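Local coordinates for protein trehalose-6-phosphate phosphatase (Neosartorya fumigata, PDB 5DXL) that is a phosphatase whose Rossmann-like core sheet of the HAD clan carries a separate cap, at residues G78-C91 against R94-E106. Sequence-based numbering, arbitrary orientation.
Sequences GHIPELGLSAEHGC and RQPRSDDWENLAE
An antiparallel extension at one margin of the HAD core sheet brings L85 beside R94. The two residues form a hydrogen-bonded pair. L85 N donates to R94 O, and R94 N donates to L85 O (2.8 Å). L85 lies in strand 84-87 and R94 ends strand 92-94.

The R94 side chain turns back toward the loop ahead of strand 84-87. Its CG is anti to the backbone N (chi1 -176°), and a bend at chi3 (78°) swings the guanidinium among three backbone carbonyls. NH1 reaches G78 O at 2.9 Å, in the guanidinium plane and on a carbonyl lone pair. NH2 gives a nearly straight bond to L83 O (2.8 Å, 170°). It also gives a more bent one to I80 O, which takes L83 N of the type I turn 80-83 from the opposite face of its carbonyl plane. These bonds fix the rotation of the guanidinium and tie it to the turn. L85 CD1 lies over the centre of one guanidinium face, 3.7 Å from R94 CZ. A water sits over the other face and donates to P81 O and S98 O.

R97 N, in the type II turn 95-98, donates to P81 O at 2.8 Å. The R97 guanidinium is reached over one face by E82 CG, so the contact uses the aliphatic part of E82.

W101 has R94 CB over the centre of one ring face. L85 CB approaches W101 CH2 obliquely at 3.5 Å, and A87 CB meets CZ3 more loosely. W101 also touches Q70 and D74 of helix 70-77.

At the other end C91 O accepts from L104 N (2.7 Å), and L104 CD1 packs on G90 O. This pairing of short antiparallel strands, running 84-87, 92-94, 101-103, extends the Rossmann-like sheet of the HAD fold on one side, out to edge strand 101-103.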
loop_
_atom_site.group_PDB
_atom_site.type_symbol
_atom_site.label_atom_id
_atom_site.label_comp_id
_atom_site.label_asym_id
_atom_site.label_seq_id
_atom_site.Cartn_x
_atom_site.Cartn_y
_atom_site.Cartn_z
ATOM N N GLY A 78 4.660 15.288 -5.932
ATOM C CA GLY A 78 3.482 15.752 -6.642
ATOM C C GLY A 78 3.779 16.549 -7.904
ATOM O O GLY A 78 2.896 16.749 -8.735
ATOM N N HIS A 79 5.027 16.993 -8.038
ATOM C CA HIS A 79 5.449 17.738 -9.219
ATOM C C HIS A 79 5.604 16.835 -10.442
ATOM O O HIS A 79 5.817 17.330 -11.556
ATOM C CB HIS A 79 6.770 18.443 -8.950
ATOM C CG HIS A 79 7.900 17.491 -8.728
ATOM N ND1 HIS A 79 8.018 16.737 -7.580
ATOM C CD2 HIS A 79 8.926 17.124 -9.530
ATOM C CE1 HIS A 79 9.095 15.974 -7.669
ATOM N NE2 HIS A 79 9.658 16.185 -8.845
ATOM N N ILE A 80 5.553 15.519 -10.232
ATOM C CA ILE A 80 5.535 14.555 -11.332
ATOM C C ILE A 80 4.071 14.258 -11.631
ATOM O O ILE A 80 3.431 13.464 -10.949
ATOM C CB ILE A 80 6.297 13.270 -10.975
ATOM C CG1 ILE A 80 7.724 13.620 -10.540
ATOM C CG2 ILE A 80 6.298 12.294 -12.155
ATOM C CD1 ILE A 80 8.444 12.504 -9.821
ATOM N N PRO A 81 3.514 14.915 -12.651
ATOM C CA PRO A 81 2.056 14.886 -12.790
ATOM C C PRO A 81 1.508 13.499 -13.113
ATOM O O PRO A 81 0.368 13.203 -12.774
ATOM C CB PRO A 81 1.798 15.869 -13.945
ATOM C CG PRO A 81 3.073 15.894 -14.712
ATOM C CD PRO A 81 4.169 15.710 -13.705
ATOM N N GLU A 82 2.324 12.651 -13.727
ATOM C CA GLU A 82 1.856 11.336 -14.134
ATOM C C GLU A 82 1.752 10.334 -12.988
ATOM O O GLU A 82 1.173 9.263 -13.156
ATOM C CB GLU A 82 2.780 10.758 -15.217
ATOM C CG GLU A 82 2.876 11.599 -16.503
ATOM C CD GLU A 82 3.894 12.713 -16.413
ATOM O OE1 GLU A 82 4.519 12.894 -15.348
ATOM O OE2 GLU A 82 4.076 13.428 -17.425
ATOM N N LEU A 83 2.328 10.650 -11.832
ATOM C CA LEU A 83 2.274 9.682 -10.736
ATOM C C LEU A 83 0.881 9.589 -10.161
ATOM O O LEU A 83 0.265 10.609 -9.846
ATOM C CB LEU A 83 3.225 10.052 -9.603
ATOM C CG LEU A 83 4.721 9.916 -9.802
ATOM C CD1 LEU A 83 5.409 10.341 -8.498
ATOM C CD2 LEU A 83 5.076 8.472 -10.142
ATOM N N GLY A 84 0.403 8.364 -9.993
ATOM C CA GLY A 84 -0.743 8.133 -9.134
ATOM C C GLY A 84 -0.261 8.099 -7.692
ATOM O O GLY A 84 0.769 7.497 -7.402
ATOM N N LEU A 85 -0.981 8.765 -6.793
ATOM C CA LEU A 85 -0.561 8.841 -5.389
ATOM C C LEU A 85 -1.667 8.344 -4.467
ATOM O O LEU A 85 -2.799 8.797 -4.556
ATOM C CB LEU A 85 -0.167 10.274 -5.011
ATOM C CG LEU A 85 0.957 10.868 -5.877
ATOM C CD1 LEU A 85 1.102 12.356 -5.559
ATOM C CD2 LEU A 85 2.289 10.126 -5.660
ATOM N N SER A 86 -1.322 7.412 -3.586
ATOM C CA SER A 86 -2.231 6.933 -2.543
ATOM C C SER A 86 -1.578 7.241 -1.205
ATOM O O SER A 86 -0.494 6.738 -0.917
ATOM C CB SER A 86 -2.507 5.438 -2.698
ATOM O OG SER A 86 -3.221 4.925 -1.572
ATOM N N ALA A 87 -2.206 8.115 -0.424
ATOM C CA ALA A 87 -1.606 8.609 0.815
ATOM C C ALA A 87 -2.448 8.252 2.025
ATOM O O ALA A 87 -3.640 7.957 1.890
ATOM C CB ALA A 87 -1.414 10.128 0.743
ATOM N N GLU A 88 -1.808 8.274 3.194
ATOM C CA GLU A 88 -2.488 8.124 4.482
ATOM C C GLU A 88 -3.297 6.835 4.527
ATOM O O GLU A 88 -4.466 6.820 4.897
ATOM C CB GLU A 88 -3.362 9.356 4.765
ATOM C CG GLU A 88 -2.524 10.609 4.875
ATOM C CD GLU A 88 -3.291 11.846 5.320
ATOM O OE1 GLU A 88 -4.198 11.725 6.175
ATOM O OE2 GLU A 88 -2.976 12.946 4.808
ATOM N N HIS A 89 -2.648 5.745 4.129
ATOM C CA HIS A 89 -3.241 4.416 4.207
ATOM C C HIS A 89 -4.578 4.338 3.470
ATOM O O HIS A 89 -5.594 3.924 4.037
ATOM C CB HIS A 89 -3.397 4.000 5.678
ATOM C CG HIS A 89 -2.110 4.035 6.445
ATOM N ND1 HIS A 89 -1.706 5.131 7.180
ATOM C CD2 HIS A 89 -1.119 3.121 6.560
ATOM C CE1 HIS A 89 -0.532 4.879 7.731
ATOM N NE2 HIS A 89 -0.154 3.667 7.370
ATOM N N GLY A 90 -4.571 4.764 2.209
ATOM C CA GLY A 90 -5.724 4.626 1.341
ATOM C C GLY A 90 -6.801 5.684 1.521
ATOM O O GLY A 90 -7.884 5.559 0.966
ATOM N N CYS A 91 -6.519 6.720 2.298
ATOM C CA CYS A 91 -7.547 7.716 2.573
ATOM C C CYS A 91 -7.566 8.866 1.574
ATOM O O CYS A 91 -8.584 9.530 1.425
ATOM C CB CYS A 91 -7.373 8.257 3.983
ATOM S SG CYS A 91 -7.841 7.034 5.214
ATOM N N ARG A 94 -4.789 10.500 -5.613
ATOM C CA ARG A 94 -4.679 11.389 -6.767
ATOM C C ARG A 94 -4.405 10.539 -7.991
ATOM O O ARG A 94 -3.403 9.822 -8.027
ATOM C CB ARG A 94 -3.573 12.431 -6.580
ATOM C CG ARG A 94 -3.511 13.454 -7.756
ATOM C CD ARG A 94 -2.173 14.251 -7.848
ATOM N NE ARG A 94 -1.081 13.476 -8.451
ATOM C CZ ARG A 94 0.132 13.979 -8.697
ATOM N NH1 ARG A 94 0.384 15.251 -8.381
ATOM N NH2 ARG A 94 1.097 13.212 -9.237
ATOM N N GLN A 95 -5.299 10.587 -8.980
ATOM C CA GLN A 95 -5.097 9.832 -10.215
ATOM C C GLN A 95 -3.950 10.436 -11.019
ATOM O O GLN A 95 -3.706 11.638 -10.944
ATOM C CB GLN A 95 -6.367 9.831 -11.079
ATOM C CG GLN A 95 -7.581 9.130 -10.475
ATOM C CD GLN A 95 -7.381 7.629 -10.342
ATOM O OE1 GLN A 95 -6.739 6.992 -11.179
ATOM N NE2 GLN A 95 -7.939 7.058 -9.288
ATOM N N PRO A 96 -3.259 9.608 -11.817
ATOM C CA PRO A 96 -2.297 10.146 -12.781
ATOM C C PRO A 96 -2.888 11.287 -13.617
ATOM O O PRO A 96 -4.021 11.166 -14.108
ATOM C CB PRO A 96 -1.976 8.932 -13.661
ATOM C CG PRO A 96 -2.123 7.766 -12.707
ATOM C CD PRO A 96 -3.314 8.137 -11.841
ATOM N N ARG A 97 -2.126 12.376 -13.720
ATOM C CA ARG A 97 -2.417 13.528 -14.579
ATOM C C ARG A 97 -3.615 14.338 -14.100
ATOM O O ARG A 97 -4.139 15.176 -14.834
ATOM C CB ARG A 97 -2.608 13.076 -16.039
ATOM C CG ARG A 97 -1.353 12.430 -16.641
ATOM C CD ARG A 97 -1.557 11.928 -18.082
ATOM N NE ARG A 97 -0.368 11.186 -18.516
ATOM C CZ ARG A 97 -0.091 9.942 -18.132
ATOM N NH1 ARG A 97 -0.928 9.283 -17.334
ATOM N NH2 ARG A 97 1.021 9.350 -18.542
ATOM N N SER A 98 -4.028 14.110 -12.855
ATOM C CA SER A 98 -5.068 14.930 -12.231
ATOM C C SER A 98 -4.465 15.796 -11.134
ATOM O O SER A 98 -3.553 15.366 -10.427
ATOM C CB SER A 98 -6.180 14.051 -11.650
ATOM O OG SER A 98 -7.110 14.842 -10.927
ATOM N N ASP A 99 -4.967 17.017 -10.987
ATOM C CA ASP A 99 -4.563 17.877 -9.882
ATOM C C ASP A 99 -5.434 17.625 -8.654
ATOM O O ASP A 99 -5.143 18.126 -7.568
ATOM C CB ASP A 99 -4.656 19.358 -10.272
ATOM C CG ASP A 99 -3.586 19.777 -11.263
ATOM O OD1 ASP A 99 -2.492 19.177 -11.264
ATOM O OD2 ASP A 99 -3.838 20.724 -12.037
ATOM N N ASP A 100 -6.498 16.849 -8.836
ATOM C CA ASP A 100 -7.515 16.687 -7.799
ATOM C C ASP A 100 -7.246 15.499 -6.883
ATOM O O ASP A 100 -7.085 14.369 -7.340
ATOM C CB ASP A 100 -8.900 16.528 -8.430
ATOM C CG ASP A 100 -9.275 17.702 -9.318
ATOM O OD1 ASP A 100 -8.915 18.850 -8.977
ATOM O OD2 ASP A 100 -9.921 17.470 -10.362
ATOM N N TRP A 101 -7.202 15.770 -5.586
ATOM C CA TRP A 101 -7.138 14.708 -4.591
ATOM C C TRP A 101 -8.537 14.308 -4.157
ATOM O O TRP A 101 -9.369 15.178 -3.891
ATOM C CB TRP A 101 -6.352 15.164 -3.376
ATOM C CG TRP A 101 -4.876 15.224 -3.572
ATOM C CD1 TRP A 101 -4.151 16.272 -4.061
ATOM C CD2 TRP A 101 -3.937 14.197 -3.257
ATOM N NE1 TRP A 101 -2.815 15.955 -4.069
ATOM C CE2 TRP A 101 -2.659 14.683 -3.581
ATOM C CE3 TRP A 101 -4.056 12.905 -2.732
ATOM C CZ2 TRP A 101 -1.505 13.927 -3.387
ATOM C CZ3 TRP A 101 -2.913 12.154 -2.554
ATOM C CH2 TRP A 101 -1.654 12.667 -2.877
ATOM N N GLU A 102 -8.803 13.008 -4.084
ATOM C CA GLU A 102 -10.058 12.560 -3.503
ATOM C C GLU A 102 -9.843 12.127 -2.062
ATOM O O GLU A 102 -8.902 11.386 -1.758
ATOM C CB GLU A 102 -10.680 11.413 -4.294
ATOM C CG GLU A 102 -11.892 10.832 -3.554
ATOM C CD GLU A 102 -12.810 9.989 -4.417
ATOM O OE1 GLU A 102 -12.404 9.588 -5.529
ATOM O OE2 GLU A 102 -13.947 9.725 -3.963
ATOM N N ASN A 103 -10.723 12.590 -1.178
ATOM C CA ASN A 103 -10.715 12.179 0.215
ATOM C C ASN A 103 -11.641 10.984 0.364
ATOM O O ASN A 103 -12.858 11.138 0.464
ATOM C CB ASN A 103 -11.164 13.336 1.119
ATOM C CG ASN A 103 -11.044 13.018 2.599
ATOM O OD1 ASN A 103 -11.069 11.859 3.013
ATOM N ND2 ASN A 103 -10.911 14.064 3.410
ATOM N N LEU A 104 -11.066 9.789 0.374
ATOM C CA LEU A 104 -11.871 8.578 0.334
ATOM C C LEU A 104 -12.591 8.337 1.656
ATOM O O LEU A 104 -13.628 7.668 1.684
ATOM C CB LEU A 104 -10.996 7.372 -0.041
ATOM C CG LEU A 104 -10.468 7.485 -1.475
ATOM C CD1 LEU A 104 -9.458 6.396 -1.809
ATOM C CD2 LEU A 104 -11.636 7.431 -2.443
ATOM N N ALA A 105 -12.063 8.879 2.750
ATOM C CA ALA A 105 -12.744 8.765 4.023
ATOM C C ALA A 105 -14.016 9.582 3.963
ATOM O O ALA A 105 -15.088 9.079 4.283
ATOM C CB ALA A 105 -11.858 9.233 5.175
ATOM N N GLU A 106 -13.892 10.832 3.517
ATOM C CA GLU A 106 -15.052 11.708 3.469
ATOM C C GLU A 106 -16.073 11.258 2.423
ATOM O O GLU A 106 -17.250 11.575 2.545
ATOM C CB GLU A 106 -14.624 13.158 3.221
ATOM C CG GLU A 106 -14.160 13.847 4.499
ATOM C CD GLU A 106 -15.308 14.077 5.475
ATOM O OE1 GLU A 106 -16.289 14.735 5.070
ATOM O OE2 GLU A 106 -15.237 13.602 6.633
HETATM O O HOH W 1 -1.117 15.245 -11.559
#